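Long-range contacts in uncharacterized protein Atu2452 (Agrobacterium tumefaciens, PDB 2R8B), which is of unknown function but probably acts as a serine hydrolase of the dienelactone hydrolase family, with an alpha/beta-hydrolase fold: residues R105-Y115 and F148-A156; P163-P174 and S183-T194. All blocks are in the same frame, centred on the assembly; numbering follows the deposited sequence.

Interaction 1. Residues R105-Y115 and F148-A156. With SO4 (sulfate ion), chain C.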
loop_
_atom_site.group_PDB
_atom_site.type_symbol
_atom_site.label_atom_id
_atom_site.label_comp_id
_atom_site.label_asym_id
_atom_site.label_seq_id
_atom_site.Cartn_x
_atom_site.Cartn_y
_atom_site.Cartn_z
ATOM N N ARG A 105 1.238 -5.819 -12.522
ATOM C CA ARG A 105 0.436 -4.958 -11.627
ATOM C C ARG A 105 -0.436 -5.802 -10.745
ATOM O O ARG A 105 -0.505 -7.021 -10.940
ATOM C CB ARG A 105 -0.416 -3.913 -12.370
ATOM C CG ARG A 105 -0.860 -4.288 -13.780
ATOM C CD ARG A 105 -1.438 -3.130 -14.569
ATOM N NE ARG A 105 -2.628 -2.630 -13.900
ATOM C CZ ARG A 105 -2.754 -1.398 -13.394
ATOM N NH1 ARG A 105 -3.884 -1.051 -12.770
ATOM N NH2 ARG A 105 -1.767 -0.503 -13.526
ATOM N N PHE A 106 -1.088 -5.151 -9.781
ATOM C CA PHE A 106 -1.915 -5.844 -8.815
ATOM C C PHE A 106 -3.410 -6.017 -9.131
ATOM O O PHE A 106 -4.121 -6.651 -8.329
ATOM C CB PHE A 106 -1.772 -5.197 -7.453
ATOM C CG PHE A 106 -0.482 -5.497 -6.799
ATOM C CD1 PHE A 106 0.563 -4.575 -6.844
ATOM C CD2 PHE A 106 -0.279 -6.728 -6.167
ATOM C CE1 PHE A 106 1.815 -4.860 -6.250
ATOM C CE2 PHE A 106 0.944 -7.030 -5.577
ATOM C CZ PHE A 106 1.995 -6.082 -5.619
ATOM N N PHE A 107 -3.897 -5.451 -10.244
ATOM C CA PHE A 107 -5.315 -5.590 -10.675
ATOM C C PHE A 107 -5.487 -4.956 -12.018
ATOM O O PHE A 107 -4.688 -4.124 -12.418
ATOM C CB PHE A 107 -6.316 -4.978 -9.694
ATOM C CG PHE A 107 -6.171 -3.494 -9.529
ATOM C CD1 PHE A 107 -5.198 -2.969 -8.681
ATOM C CD2 PHE A 107 -6.998 -2.629 -10.218
ATOM C CE1 PHE A 107 -5.033 -1.616 -8.510
ATOM C CE2 PHE A 107 -6.845 -1.275 -10.080
ATOM C CZ PHE A 107 -5.838 -0.765 -9.198
ATOM N N ARG A 108 -6.561 -5.284 -12.709
ATOM C CA ARG A 108 -6.675 -4.918 -14.111
ATOM C C ARG A 108 -7.340 -3.583 -14.390
ATOM O O ARG A 108 -8.390 -3.274 -13.849
ATOM C CB ARG A 108 -7.384 -6.010 -14.907
ATOM C CG ARG A 108 -7.303 -5.809 -16.409
ATOM C CD ARG A 108 -8.076 -6.859 -17.198
ATOM N NE ARG A 108 -9.503 -6.588 -17.239
ATOM C CZ ARG A 108 -10.123 -6.043 -18.274
ATOM N NH1 ARG A 108 -11.425 -5.829 -18.231
ATOM N NH2 ARG A 108 -9.437 -5.714 -19.349
ATOM N N ARG A 109 -6.734 -2.817 -15.285
ATOM C CA ARG A 109 -7.415 -1.685 -15.920
ATOM C C ARG A 109 -7.837 -2.149 -17.295
ATOM O O ARG A 109 -7.131 -2.917 -17.959
ATOM C CB ARG A 109 -6.528 -0.472 -16.171
ATOM C CG ARG A 109 -5.232 -0.418 -15.508
ATOM C CD ARG A 109 -4.214 0.167 -16.466
ATOM N NE ARG A 109 -3.578 1.339 -15.874
ATOM C CZ ARG A 109 -2.315 1.714 -16.055
ATOM N NH1 ARG A 109 -1.485 0.998 -16.823
ATOM N NH2 ARG A 109 -1.900 2.829 -15.434
ATOM N N THR A 110 -8.962 -1.646 -17.761
ATOM C CA THR A 110 -9.289 -1.852 -19.148
ATOM C C THR A 110 -8.210 -1.127 -20.004
ATOM O O THR A 110 -7.428 -0.305 -19.482
ATOM C CB THR A 110 -10.725 -1.351 -19.449
ATOM O OG1 THR A 110 -10.745 0.077 -19.357
ATOM C CG2 THR A 110 -11.741 -1.931 -18.440
ATOM N N GLY A 111 -8.143 -1.462 -21.299
ATOM C CA GLY A 111 -7.377 -0.661 -22.269
ATOM C C GLY A 111 -7.801 0.795 -22.100
ATOM O O GLY A 111 -8.962 1.074 -21.769
ATOM N N GLU A 112 -6.877 1.733 -22.290
ATOM C CA GLU A 112 -7.195 3.153 -22.072
ATOM C C GLU A 112 -7.529 3.464 -20.607
ATOM O O GLU A 112 -8.083 4.542 -20.300
ATOM C CB GLU A 112 -8.292 3.665 -23.023
ATOM C CG GLU A 112 -7.790 3.876 -24.454
ATOM C CD GLU A 112 -7.802 2.606 -25.343
ATOM O OE1 GLU A 112 -8.094 2.745 -26.533
ATOM O OE2 GLU A 112 -7.516 1.476 -24.894
ATOM N N GLY A 113 -7.213 2.506 -19.722
ATOM C CA GLY A 113 -6.888 2.813 -18.336
ATOM C C GLY A 113 -7.871 2.815 -17.197
ATOM O O GLY A 113 -7.484 3.159 -16.069
ATOM N N VAL A 114 -9.124 2.433 -17.434
ATOM C CA VAL A 114 -10.131 2.519 -16.331
ATOM C C VAL A 114 -10.140 1.242 -15.493
ATOM O O VAL A 114 -10.151 0.135 -16.069
ATOM C CB VAL A 114 -11.574 3.062 -16.814
ATOM C CG1 VAL A 114 -11.701 3.029 -18.304
ATOM C CG2 VAL A 114 -12.771 2.383 -16.109
ATOM N N TYR A 115 -10.117 1.382 -14.168
ATOM C CA TYR A 115 -10.047 0.197 -13.302
ATOM C C TYR A 115 -11.178 -0.812 -13.475
ATOM O O TYR A 115 -12.372 -0.449 -13.462
ATOM C CB TYR A 115 -10.113 0.547 -11.840
ATOM C CG TYR A 115 -9.047 1.433 -11.264
ATOM C CD1 TYR A 115 -7.960 1.878 -12.041
ATOM C CD2 TYR A 115 -9.106 1.799 -9.910
ATOM C CE1 TYR A 115 -7.015 2.686 -11.508
ATOM C CE2 TYR A 115 -8.152 2.583 -9.357
ATOM C CZ TYR A 115 -7.117 3.034 -10.163
ATOM O OH TYR A 115 -6.155 3.839 -9.613
ATOM N N PHE A 148 3.377 2.187 -3.906
ATOM C CA PHE A 148 3.617 3.280 -4.854
ATOM C C PHE A 148 2.669 3.130 -6.010
ATOM O O PHE A 148 2.670 2.059 -6.663
ATOM C CB PHE A 148 5.039 3.191 -5.409
ATOM C CG PHE A 148 5.295 4.150 -6.508
ATOM C CD1 PHE A 148 5.161 5.532 -6.285
ATOM C CD2 PHE A 148 5.672 3.693 -7.772
ATOM C CE1 PHE A 148 5.400 6.442 -7.303
ATOM C CE2 PHE A 148 5.897 4.604 -8.812
ATOM C CZ PHE A 148 5.763 5.988 -8.585
ATOM N N SER A 149 1.858 4.174 -6.256
ATOM C CA SER A 149 1.002 4.248 -7.442
ATOM C C SER A 149 0.049 3.028 -7.447
ATOM O O SER A 149 -0.774 2.907 -6.526
ATOM C CB SER A 149 1.890 4.273 -8.689
ATOM O OG SER A 149 1.250 4.883 -9.792
ATOM N N ASN A 150 0.187 2.112 -8.423
ATOM C CA ASN A 150 -0.685 0.922 -8.506
ATOM C C ASN A 150 -0.729 0.100 -7.239
ATOM O O ASN A 150 -1.762 -0.507 -6.934
ATOM C CB ASN A 150 -0.277 -0.001 -9.643
ATOM C CG ASN A 150 -1.081 -1.315 -9.658
ATOM O OD1 ASN A 150 -0.539 -2.401 -9.366
ATOM N ND2 ASN A 150 -2.364 -1.225 -10.004
ATOM N N GLY A 151 0.396 0.079 -6.522
ATOM C CA GLY A 151 0.508 -0.598 -5.262
ATOM C C GLY A 151 -0.143 0.190 -4.130
ATOM O O GLY A 151 -0.705 -0.431 -3.213
ATOM N N ALA A 152 -0.070 1.531 -4.141
ATOM C CA ALA A 152 -0.787 2.284 -3.116
ATOM C C ALA A 152 -2.290 2.115 -3.338
ATOM O O ALA A 152 -3.115 2.260 -2.409
ATOM C CB ALA A 152 -0.423 3.715 -3.160
ATOM N N ASN A 153 -2.653 1.792 -4.578
ATOM C CA ASN A 153 -4.062 1.720 -4.951
ATOM C C ASN A 153 -4.722 0.464 -4.422
ATOM O O ASN A 153 -5.846 0.531 -3.897
ATOM C CB ASN A 153 -4.234 1.897 -6.463
ATOM C CG ASN A 153 -3.759 3.275 -6.929
ATOM O OD1 ASN A 153 -3.669 4.211 -6.133
ATOM N ND2 ASN A 153 -3.418 3.396 -8.185
ATOM N N ILE A 154 -4.018 -0.669 -4.503
ATOM C CA ILE A 154 -4.547 -1.923 -3.957
ATOM C C ILE A 154 -4.529 -1.815 -2.420
ATOM O O ILE A 154 -5.418 -2.308 -1.693
ATOM C CB ILE A 154 -3.814 -3.168 -4.595
ATOM C CG1 ILE A 154 -4.626 -4.475 -4.533
ATOM C CG2 ILE A 154 -2.387 -3.336 -4.163
ATOM C CD1 ILE A 154 -4.896 -5.029 -3.229
ATOM N N LEU A 155 -3.559 -1.068 -1.925
ATOM C CA LEU A 155 -3.410 -0.947 -0.494
ATOM C C LEU A 155 -4.499 -0.024 0.035
ATOM O O LEU A 155 -5.140 -0.320 1.047
ATOM C CB LEU A 155 -2.000 -0.466 -0.162
ATOM C CG LEU A 155 -1.639 -0.135 1.277
ATOM C CD1 LEU A 155 -1.909 -1.329 2.239
ATOM C CD2 LEU A 155 -0.171 0.382 1.376
ATOM N N ALA A 156 -4.733 1.092 -0.659
ATOM C CA ALA A 156 -5.819 1.963 -0.299
ATOM C C ALA A 156 -7.136 1.195 -0.255
ATOM O O ALA A 156 -7.854 1.286 0.739
ATOM C CB ALA A 156 -5.894 3.043 -1.207
HETATM S S SO4 C . -3.371 2.004 -11.292
HETATM O O1 SO4 C . -3.663 1.560 -9.934
HETATM O O2 SO4 C . -2.133 1.362 -11.722
HETATM O O3 SO4 C . -4.438 1.520 -12.164
HETATM O O4 SO4 C . -3.197 3.469 -11.395
#
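Asn150 and Phe106 meet through a side chain and a main chain. Asn150 OD1 accepts a hydrogen bond from Phe106 N at 2.8 Å, in the carbonyl plane and on a lone pair, with an N-H...O angle of 167°. Asn150 holds CG opposite its backbone nitrogen (chi1 174°), which carries the amide off the first turn of helix 150-161 toward the 105-115 loop. The Phe106 ring lies 16° from the amide plane and presents its edge to OD1, while Phe106 CB rests 3.8 Å from Ile154 CG2. Asn150 ND2 sits 3.0 Å above one face of the Arg105 guanidinium, near its rim; Arg109 CG lies over the opposite face. The sulfate, probably from the crystallisation liquor, takes the guanidinium edge: Arg105 NH1 gives a hydrogen bond to O3 at 2.7 Å and NH2 one to O2 at 2.6 Å. Ser149, just before the helix, is central to a Gly-x-Ser-x-Gly pattern consistent with a nucleophile elbow, and its weak bond to His230 agrees. The sulfate lies close by, its O4 4.9 Å from Ser149 OG, and so probably beside the active site. Asn150 ND2 donates to sulfate O1 at 3.1 Å, and Asn153 ND2 donates to the same oxygen. Phe107 meets Asn153 CB with its ring edge, 4.1 Å from CZ. Tyr115 OH approaches Asn153 ND2 without a hydrogen bond, its partner being Leu175 O.

Interaction 2. Residues P163-P174 and S183-T194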
loop_
_atom_site.group_PDB
_atom_site.type_symbol
_atom_site.label_atom_id
_atom_site.label_comp_id
_atom_site.label_asym_id
_atom_site.label_seq_id
_atom_site.Cartn_x
_atom_site.Cartn_y
_atom_site.Cartn_z
ATOM N N PRO A 163 -11.251 -2.189 7.032
ATOM C CA PRO A 163 -10.696 -0.989 7.642
ATOM C C PRO A 163 -9.876 -1.316 8.912
ATOM O O PRO A 163 -9.062 -0.512 9.348
ATOM C CB PRO A 163 -11.954 -0.128 7.915
ATOM C CG PRO A 163 -13.090 -1.119 7.972
ATOM C CD PRO A 163 -12.727 -2.179 6.993
ATOM N N GLU A 164 -10.045 -2.517 9.455
ATOM C CA GLU A 164 -9.439 -2.837 10.724
ATOM C C GLU A 164 -8.184 -3.696 10.636
ATOM O O GLU A 164 -7.601 -4.091 11.664
ATOM C CB GLU A 164 -10.488 -3.399 11.694
ATOM C CG GLU A 164 -11.194 -2.256 12.420
ATOM C CD GLU A 164 -12.090 -2.669 13.620
ATOM O OE1 GLU A 164 -11.871 -3.766 14.195
ATOM O OE2 GLU A 164 -12.994 -1.869 14.012
ATOM N N LEU A 165 -7.736 -3.978 9.423
ATOM C CA LEU A 165 -6.498 -4.752 9.259
ATOM C C LEU A 165 -5.192 -3.961 9.522
ATOM O O LEU A 165 -4.395 -4.366 10.320
ATOM C CB LEU A 165 -6.482 -5.484 7.921
ATOM C CG LEU A 165 -5.215 -6.275 7.645
ATOM C CD1 LEU A 165 -5.052 -7.412 8.646
ATOM C CD2 LEU A 165 -5.249 -6.811 6.220
ATOM N N PHE A 166 -5.000 -2.820 8.888
ATOM C CA PHE A 166 -3.766 -2.057 8.996
ATOM C C PHE A 166 -3.650 -1.097 10.152
ATOM O O PHE A 166 -4.603 -0.392 10.492
ATOM C CB PHE A 166 -3.526 -1.272 7.714
ATOM C CG PHE A 166 -2.878 -2.086 6.641
ATOM C CD1 PHE A 166 -3.649 -2.936 5.828
ATOM C CD2 PHE A 166 -1.492 -2.036 6.448
ATOM C CE1 PHE A 166 -3.041 -3.722 4.821
ATOM C CE2 PHE A 166 -0.888 -2.829 5.469
ATOM C CZ PHE A 166 -1.664 -3.675 4.655
ATOM N N ASP A 167 -2.434 -1.024 10.680
ATOM C CA ASP A 167 -2.088 -0.073 11.690
ATOM C C ASP A 167 -1.488 1.156 11.088
ATOM O O ASP A 167 -1.750 2.254 11.552
ATOM C CB ASP A 167 -1.069 -0.687 12.650
ATOM C CG ASP A 167 -1.714 -1.642 13.618
ATOM O OD1 ASP A 167 -1.971 -1.176 14.767
ATOM O OD2 ASP A 167 -2.005 -2.816 13.211
ATOM N N ALA A 168 -0.630 0.966 10.097
ATOM C CA ALA A 168 -0.037 2.102 9.405
ATOM C C ALA A 168 0.032 1.857 7.916
ATOM O O ALA A 168 0.218 0.723 7.476
ATOM C CB ALA A 168 1.319 2.360 9.916
ATOM N N ALA A 169 -0.110 2.906 7.125
ATOM C CA ALA A 169 0.017 2.710 5.695
ATOM C C ALA A 169 0.659 3.906 5.032
ATOM O O ALA A 169 0.344 5.052 5.375
ATOM C CB ALA A 169 -1.343 2.423 5.081
ATOM N N VAL A 170 1.583 3.683 4.106
ATOM C CA VAL A 170 1.982 4.849 3.358
ATOM C C VAL A 170 1.575 4.708 1.918
ATOM O O VAL A 170 1.833 3.685 1.278
ATOM C CB VAL A 170 3.433 5.321 3.622
ATOM C CG1 VAL A 170 4.161 4.409 4.581
ATOM C CG2 VAL A 170 4.187 5.562 2.346
ATOM N N LEU A 171 0.839 5.701 1.430
ATOM C CA LEU A 171 0.373 5.663 0.057
ATOM C C LEU A 171 1.178 6.610 -0.811
ATOM O O LEU A 171 1.119 7.821 -0.645
ATOM C CB LEU A 171 -1.098 6.006 0.013
ATOM C CG LEU A 171 -1.971 5.172 0.964
ATOM C CD1 LEU A 171 -3.386 5.688 0.934
ATOM C CD2 LEU A 171 -1.956 3.686 0.638
HETATM N N MSE A 172 1.965 6.072 -1.725
HETATM C CA MSE A 172 2.765 6.947 -2.558
HETATM C C MSE A 172 2.103 7.181 -3.899
HETATM O O MSE A 172 2.019 6.289 -4.729
HETATM C CB MSE A 172 4.177 6.381 -2.651
HETATM C CG MSE A 172 4.724 6.213 -1.260
HETATM SE SE MSE A 172 6.572 5.752 -1.249
HETATM C CE MSE A 172 7.406 7.540 -1.036
ATOM N N HIS A 173 1.585 8.390 -4.088
ATOM C CA HIS A 173 0.938 8.727 -5.309
ATOM C C HIS A 173 -0.195 7.732 -5.560
ATOM O O HIS A 173 -0.144 6.995 -6.521
ATOM C CB HIS A 173 1.945 8.719 -6.461
ATOM C CG HIS A 173 3.036 9.734 -6.304
ATOM N ND1 HIS A 173 3.060 10.926 -6.998
ATOM C CD2 HIS A 173 4.139 9.742 -5.522
ATOM C CE1 HIS A 173 4.122 11.626 -6.649
ATOM N NE2 HIS A 173 4.795 10.927 -5.753
ATOM N N PRO A 174 -1.209 7.696 -4.677
ATOM C CA PRO A 174 -2.417 6.933 -4.956
ATOM C C PRO A 174 -3.291 7.618 -5.987
ATOM O O PRO A 174 -3.124 8.826 -6.248
ATOM C CB PRO A 174 -3.161 6.986 -3.629
ATOM C CG PRO A 174 -2.766 8.308 -3.084
ATOM C CD PRO A 174 -1.303 8.360 -3.367
ATOM N N SER A 183 -16.171 2.883 6.415
ATOM C CA SER A 183 -16.364 2.080 7.570
ATOM C C SER A 183 -15.254 2.441 8.562
ATOM O O SER A 183 -14.157 2.829 8.129
ATOM C CB SER A 183 -16.352 0.625 7.171
ATOM O OG SER A 183 -17.251 -0.059 8.019
ATOM N N PRO A 184 -15.531 2.374 9.884
ATOM C CA PRO A 184 -14.519 2.868 10.816
ATOM C C PRO A 184 -13.278 1.963 10.966
ATOM O O PRO A 184 -13.408 0.722 11.049
ATOM C CB PRO A 184 -15.284 2.958 12.140
ATOM C CG PRO A 184 -16.384 1.974 12.019
ATOM C CD PRO A 184 -16.745 1.897 10.579
ATOM N N ALA A 185 -12.100 2.601 10.972
ATOM C CA ALA A 185 -10.795 1.968 11.258
ATOM C C ALA A 185 -10.487 1.986 12.755
ATOM O O ALA A 185 -11.307 2.409 13.545
ATOM C CB ALA A 185 -9.695 2.704 10.519
ATOM N N LYS A 186 -9.282 1.557 13.128
ATOM C CA LYS A 186 -8.831 1.578 14.537
ATOM C C LYS A 186 -8.260 2.953 14.834
ATOM O O LYS A 186 -7.559 3.501 13.995
ATOM C CB LYS A 186 -7.781 0.491 14.806
ATOM C CG LYS A 186 -8.230 -0.952 14.458
ATOM C CD LYS A 186 -7.055 -1.996 14.494
ATOM C CE LYS A 186 -5.786 -1.446 13.802
ATOM N NZ LYS A 186 -4.616 -2.246 14.157
ATOM N N PRO A 187 -8.568 3.533 16.022
ATOM C CA PRO A 187 -8.174 4.918 16.343
ATOM C C PRO A 187 -6.672 5.139 16.215
ATOM O O PRO A 187 -6.227 6.284 16.106
ATOM C CB PRO A 187 -8.574 5.058 17.802
ATOM C CG PRO A 187 -9.665 4.132 17.947
ATOM C CD PRO A 187 -9.297 2.936 17.151
ATOM N N THR A 188 -5.909 4.043 16.214
ATOM C CA THR A 188 -4.467 4.101 16.155
ATOM C C THR A 188 -3.980 4.046 14.715
ATOM O O THR A 188 -2.786 4.191 14.464
ATOM C CB THR A 188 -3.836 2.923 16.910
ATOM O OG1 THR A 188 -4.355 1.690 16.375
ATOM C CG2 THR A 188 -4.088 3.034 18.425
ATOM N N ARG A 189 -4.862 3.799 13.757
ATOM C CA ARG A 189 -4.415 3.767 12.367
ATOM C C ARG A 189 -3.700 5.056 12.074
ATOM O O ARG A 189 -4.103 6.120 12.543
ATOM C CB ARG A 189 -5.575 3.634 11.425
ATOM C CG ARG A 189 -5.709 2.312 10.799
ATOM C CD ARG A 189 -5.723 2.571 9.296
ATOM N NE ARG A 189 -6.226 3.906 8.912
ATOM C CZ ARG A 189 -7.228 4.129 8.038
ATOM N NH1 ARG A 189 -7.857 3.092 7.463
ATOM N NH2 ARG A 189 -7.585 5.377 7.722
ATOM N N ARG A 190 -2.612 4.961 11.339
ATOM C CA ARG A 190 -1.926 6.147 10.884
ATOM C C ARG A 190 -1.703 5.976 9.414
ATOM O O ARG A 190 -1.126 4.941 8.994
ATOM C CB ARG A 190 -0.593 6.304 11.589
ATOM C CG ARG A 190 -0.772 6.823 12.998
ATOM C CD ARG A 190 0.501 6.910 13.792
ATOM N NE ARG A 190 1.447 7.945 13.345
ATOM C CZ ARG A 190 2.697 7.697 12.904
ATOM N NH1 ARG A 190 3.158 6.447 12.805
ATOM N NH2 ARG A 190 3.501 8.696 12.548
ATOM N N VAL A 191 -2.140 6.961 8.627
ATOM C CA VAL A 191 -1.735 6.970 7.239
ATOM C C VAL A 191 -1.018 8.203 6.698
ATOM O O VAL A 191 -1.343 9.363 7.043
ATOM C CB VAL A 191 -2.821 6.387 6.247
ATOM C CG1 VAL A 191 -4.078 5.948 6.957
ATOM C CG2 VAL A 191 -3.041 7.261 5.065
ATOM N N LEU A 192 -0.033 7.901 5.842
ATOM C CA LEU A 192 0.735 8.910 5.117
ATOM C C LEU A 192 0.449 8.875 3.620
ATOM O O LEU A 192 0.641 7.845 2.972
ATOM C CB LEU A 192 2.226 8.675 5.324
ATOM C CG LEU A 192 3.101 9.600 4.490
ATOM C CD1 LEU A 192 2.750 11.013 4.748
ATOM C CD2 LEU A 192 4.527 9.389 4.807
ATOM N N ILE A 193 0.003 9.988 3.063
ATOM C CA ILE A 193 -0.096 10.097 1.619
ATOM C C ILE A 193 0.976 11.053 1.114
ATOM O O ILE A 193 1.147 12.159 1.669
ATOM C CB ILE A 193 -1.457 10.569 1.198
ATOM C CG1 ILE A 193 -2.524 9.630 1.778
ATOM C CG2 ILE A 193 -1.554 10.521 -0.317
ATOM C CD1 ILE A 193 -3.940 10.220 1.909
ATOM N N THR A 194 1.713 10.634 0.088
ATOM C CA THR A 194 2.677 11.503 -0.539
ATOM C C THR A 194 2.201 11.695 -1.956
ATOM O O THR A 194 1.744 10.755 -2.622
ATOM C CB THR A 194 4.083 10.854 -0.596
ATOM O OG1 THR A 194 4.070 9.794 -1.565
ATOM C CG2 THR A 194 4.529 10.255 0.781
#
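The His173 imidazole has the carbonyl oxygen of Thr194 over one face, 3.8 Å above the plane and shifted toward the rim. Its ND1 bonds Asp199, while the His230 ring meets it at about 75°. The second flat group, the Arg189 guanidinium, has Ala185 CB on one face, 3.5 Å from the plane, and Pro163 O nearby at an oblique angle; Gln217 takes up NH1. Between these ends strands 168-172 and 190-194 run parallel, their axes 4.6 Å and 9° apart, as neighbours in the central sheet of the alpha/beta-hydrolase fold. The N-H groups of Ala169, Leu171 and His173 reach the carbonyls of Arg190, Leu192 and Thr194, and those of Arg190, Leu192 and Thr194 reach Asp167, Ala169 and Leu171. Side chains pair across this register. On one face Val170 CB lies 4.0 Å from Leu192 CB, and Thr194 OG1 tucks against Met172, a selenomethionine. On the other, Leu171 CD1 crosses to Ile193 CG1 at 4.1 Å, and Pro174 crosses Ile193 at about a right angle, CG to CG2 3.7 Å. Before the strands, the Lys186 chain passes Glu164, bends at chi3 (-44°) and brings NZ to 2.8 Å from Asp167 OD2 and 2.9 Å from OD1. In this salt bridge NZ stands well out of the carboxylate plane, so the hydrogen bond within it is weak and the attraction probably mainly one of charge. At the far end Glu236 bonds both His173 NE2 and Thr194 OG1, tying the two strand ends together where His173 N to Thr194 O already fixes the backbones; if Asp199 is the triad acid, His173 would be a second-shell residue to it.

How the interactions relate
Interaction 1 closes before interaction 2 opens; the two follow in series, both within the part of the chain related to dienelactone hydrolases, their centres about 18 Å apart. Helix 150-161 is followed, after a short loop, by strand 168-172, and the two also touch. Evidence for the join includes Leu155 CD1 at 3.4 Å from Phe166 CZ, and Ser149 N at 2.6 Å from Met172 O, a probable hydrogen bond. The strands of interaction 2 form part of the mixed central sheet, whereas interaction 1 lies where a loop meets the helix. Together they would set the presumed nucleophile, Ser149, beside the C-terminal end of strand 168-172, while strand 190-196 runs on toward Asp199, the candidate acid.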